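Local coordinates for protein tryptophan synthase alpha chain (Pyrococcus furiosus, PDB 2DZW) that catalyses the aldol cleavage of indoleglycerol phosphate to indole and glyceraldehyde 3-phosphate, as the alpha subunit of tryptophan synthase, at residues V137-P142 and Y161-Y166. The protein carries 1 engineered substitution. Sequence-based numbering, arbitrary orientation.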
loop_
_atom_site.group_PDB
_atom_site.type_symbol
_atom_site.label_atom_id
_atom_site.label_comp_id
_atom_site.label_asym_id
_atom_site.label_seq_id
_atom_site.Cartn_x
_atom_site.Cartn_y
_atom_site.Cartn_z
ATOM N N VAL A 137 -5.198 8.495 0.659
ATOM C CA VAL A 137 -4.043 8.154 -0.147
ATOM C C VAL A 137 -4.591 7.883 -1.540
ATOM O O VAL A 137 -5.352 6.941 -1.735
ATOM C CB VAL A 137 -3.350 6.864 0.378
ATOM C CG1 VAL A 137 -2.320 6.368 -0.622
ATOM C CG2 VAL A 137 -2.682 7.139 1.724
ATOM N N PHE A 138 -4.227 8.719 -2.505
ATOM C CA PHE A 138 -4.694 8.517 -3.869
ATOM C C PHE A 138 -3.597 7.982 -4.775
ATOM O O PHE A 138 -2.416 8.308 -4.628
ATOM C CB PHE A 138 -5.288 9.805 -4.443
ATOM C CG PHE A 138 -6.624 10.155 -3.855
ATOM C CD1 PHE A 138 -6.712 10.794 -2.620
ATOM C CD2 PHE A 138 -7.801 9.790 -4.510
ATOM C CE1 PHE A 138 -7.950 11.062 -2.043
ATOM C CE2 PHE A 138 -9.052 10.054 -3.941
ATOM C CZ PHE A 138 -9.124 10.691 -2.703
ATOM N N LEU A 139 -4.010 7.147 -5.715
ATOM C CA LEU A 139 -3.100 6.510 -6.641
ATOM C C LEU A 139 -3.063 7.191 -7.992
ATOM O O LEU A 139 -4.060 7.743 -8.449
ATOM C CB LEU A 139 -3.517 5.048 -6.782
ATOM C CG LEU A 139 -2.944 4.125 -7.852
ATOM C CD1 LEU A 139 -3.285 2.699 -7.472
ATOM C CD2 LEU A 139 -3.515 4.469 -9.232
ATOM N N ALA A 140 -1.895 7.148 -8.624
ATOM C CA ALA A 140 -1.689 7.734 -9.945
ATOM C C ALA A 140 -0.760 6.795 -10.719
ATOM O O ALA A 140 0.180 6.239 -10.150
ATOM C CB ALA A 140 -1.062 9.132 -9.818
ATOM N N ALA A 141 -1.029 6.615 -12.009
ATOM C CA ALA A 141 -0.222 5.728 -12.844
ATOM C C ALA A 141 0.476 6.517 -13.953
ATOM O O ALA A 141 0.152 7.672 -14.194
ATOM C CB ALA A 141 -1.108 4.639 -13.442
ATOM N N PRO A 142 1.434 5.891 -14.652
ATOM C CA PRO A 142 2.167 6.562 -15.731
ATOM C C PRO A 142 1.297 7.285 -16.773
ATOM O O PRO A 142 1.767 8.173 -17.484
ATOM C CB PRO A 142 2.984 5.428 -16.343
ATOM C CG PRO A 142 3.259 4.544 -15.168
ATOM C CD PRO A 142 1.904 4.503 -14.484
ATOM N N TYR A 161 0.248 8.056 -3.914
ATOM C CA TYR A 161 0.850 6.773 -4.251
ATOM C C TYR A 161 1.018 6.603 -5.761
ATOM O O TYR A 161 0.036 6.468 -6.499
ATOM C CB TYR A 161 -0.016 5.651 -3.675
ATOM C CG TYR A 161 0.561 4.259 -3.815
ATOM C CD1 TYR A 161 1.941 4.052 -3.858
ATOM C CD2 TYR A 161 -0.272 3.140 -3.853
ATOM C CE1 TYR A 161 2.478 2.762 -3.937
ATOM C CE2 TYR A 161 0.251 1.857 -3.924
ATOM C CZ TYR A 161 1.625 1.672 -3.966
ATOM O OH TYR A 161 2.148 0.397 -4.031
ATOM N N LEU A 162 2.268 6.613 -6.218
ATOM C CA LEU A 162 2.572 6.466 -7.643
ATOM C C LEU A 162 2.851 5.008 -7.998
ATOM O O LEU A 162 3.753 4.379 -7.442
ATOM C CB LEU A 162 3.782 7.333 -8.031
ATOM C CG LEU A 162 3.709 8.838 -7.710
ATOM C CD1 LEU A 162 4.992 9.506 -8.193
ATOM C CD2 LEU A 162 2.475 9.488 -8.365
ATOM N N VAL A 163 2.071 4.466 -8.923
ATOM C CA VAL A 163 2.257 3.081 -9.331
ATOM C C VAL A 163 2.687 2.942 -10.783
ATOM O O VAL A 163 2.634 3.890 -11.567
ATOM C CB VAL A 163 0.974 2.244 -9.131
ATOM C CG1 VAL A 163 0.621 2.192 -7.665
ATOM C CG2 VAL A 163 -0.180 2.828 -9.953
ATOM N N SER A 164 3.102 1.734 -11.129
ATOM C CA SER A 164 3.556 1.429 -12.466
ATOM C C SER A 164 3.319 -0.047 -12.728
ATOM O O SER A 164 3.928 -0.896 -12.068
ATOM C CB SER A 164 5.040 1.742 -12.569
ATOM O OG SER A 164 5.590 1.156 -13.728
ATOM N N LEU A 165 2.449 -0.355 -13.693
ATOM C CA LEU A 165 2.135 -1.755 -14.016
ATOM C C LEU A 165 3.253 -2.407 -14.830
ATOM O O LEU A 165 3.437 -3.627 -14.790
ATOM C CB LEU A 165 0.811 -1.841 -14.786
ATOM C CG LEU A 165 -0.065 -3.081 -14.563
ATOM C CD1 LEU A 165 -1.394 -2.889 -15.287
ATOM C CD2 LEU A 165 0.633 -4.338 -15.064
ATOM N N TYR A 166 4.000 -1.577 -15.556
ATOM C CA TYR A 166 5.119 -2.022 -16.393
ATOM C C TYR A 166 5.909 -3.214 -15.838
ATOM O O TYR A 166 6.185 -4.186 -16.553
ATOM C CB TYR A 166 6.108 -0.867 -16.606
ATOM C CG TYR A 166 6.012 -0.126 -17.927
ATOM C CD1 TYR A 166 4.880 0.624 -18.261
ATOM C CD2 TYR A 166 7.087 -0.128 -18.820
ATOM C CE1 TYR A 166 4.826 1.361 -19.457
ATOM C CE2 TYR A 166 7.047 0.602 -20.013
ATOM C CZ TYR A 166 5.917 1.344 -20.327
ATOM O OH TYR A 166 5.881 2.056 -21.511
#
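L139 and A140 pair with Y161 and L162 as neighbouring parallel strands of the TIM barrel. The two strands belong to one beta-alpha-beta unit, with helix 146-155 on the crossover between them. Three backbone hydrogen bonds make the tight part. Y161 N donates to F138 O at 2.8 Å. Y161 O accepts from A140 N at 3.0 Å, a more bent bond (148° at the hydrogen). V163 N reaches A140 O at 2.9 Å and is nearly straight (172°). Y161 O also takes a CA-H...O contact from L139 CA.

Side chains pack on both faces of the sheet. On the helix side, the A140 methyl meets L162 CD2 at 3.8 Å, and A140 also touches L149 and I152 of the crossover helix. On the barrel interior, V137 CG1 lies against Y161 CB. The chi1 of Y161 (-174°) sets CG opposite the backbone N, and this carries the ring away from strand 135-140 while CB stays against V137. The side chain of Y161 comes within about 3 Å of that of E36, an active-site proton acceptor, at their nearest atoms. V163 CG1 sits over one ring face, toward the rim.

L139 also touches L113 of strand 111-114. Its isobutyl group crosses V163 at about a right angle, with CG 3.7 Å from V163 CG2 and CD1 near both valine methyls. With an alanine in place of L139, the V163 methyls would lose the leucine branches they pack on, and a gap would probably open on that side of V163.

Beyond V163 the pairing ends and the contact loosens. L165 and Y166 are exposed and make no close contact with 137-142. P142 still packs where strand 161-163 runs out, its ring CD 3.1 Å from V163 O.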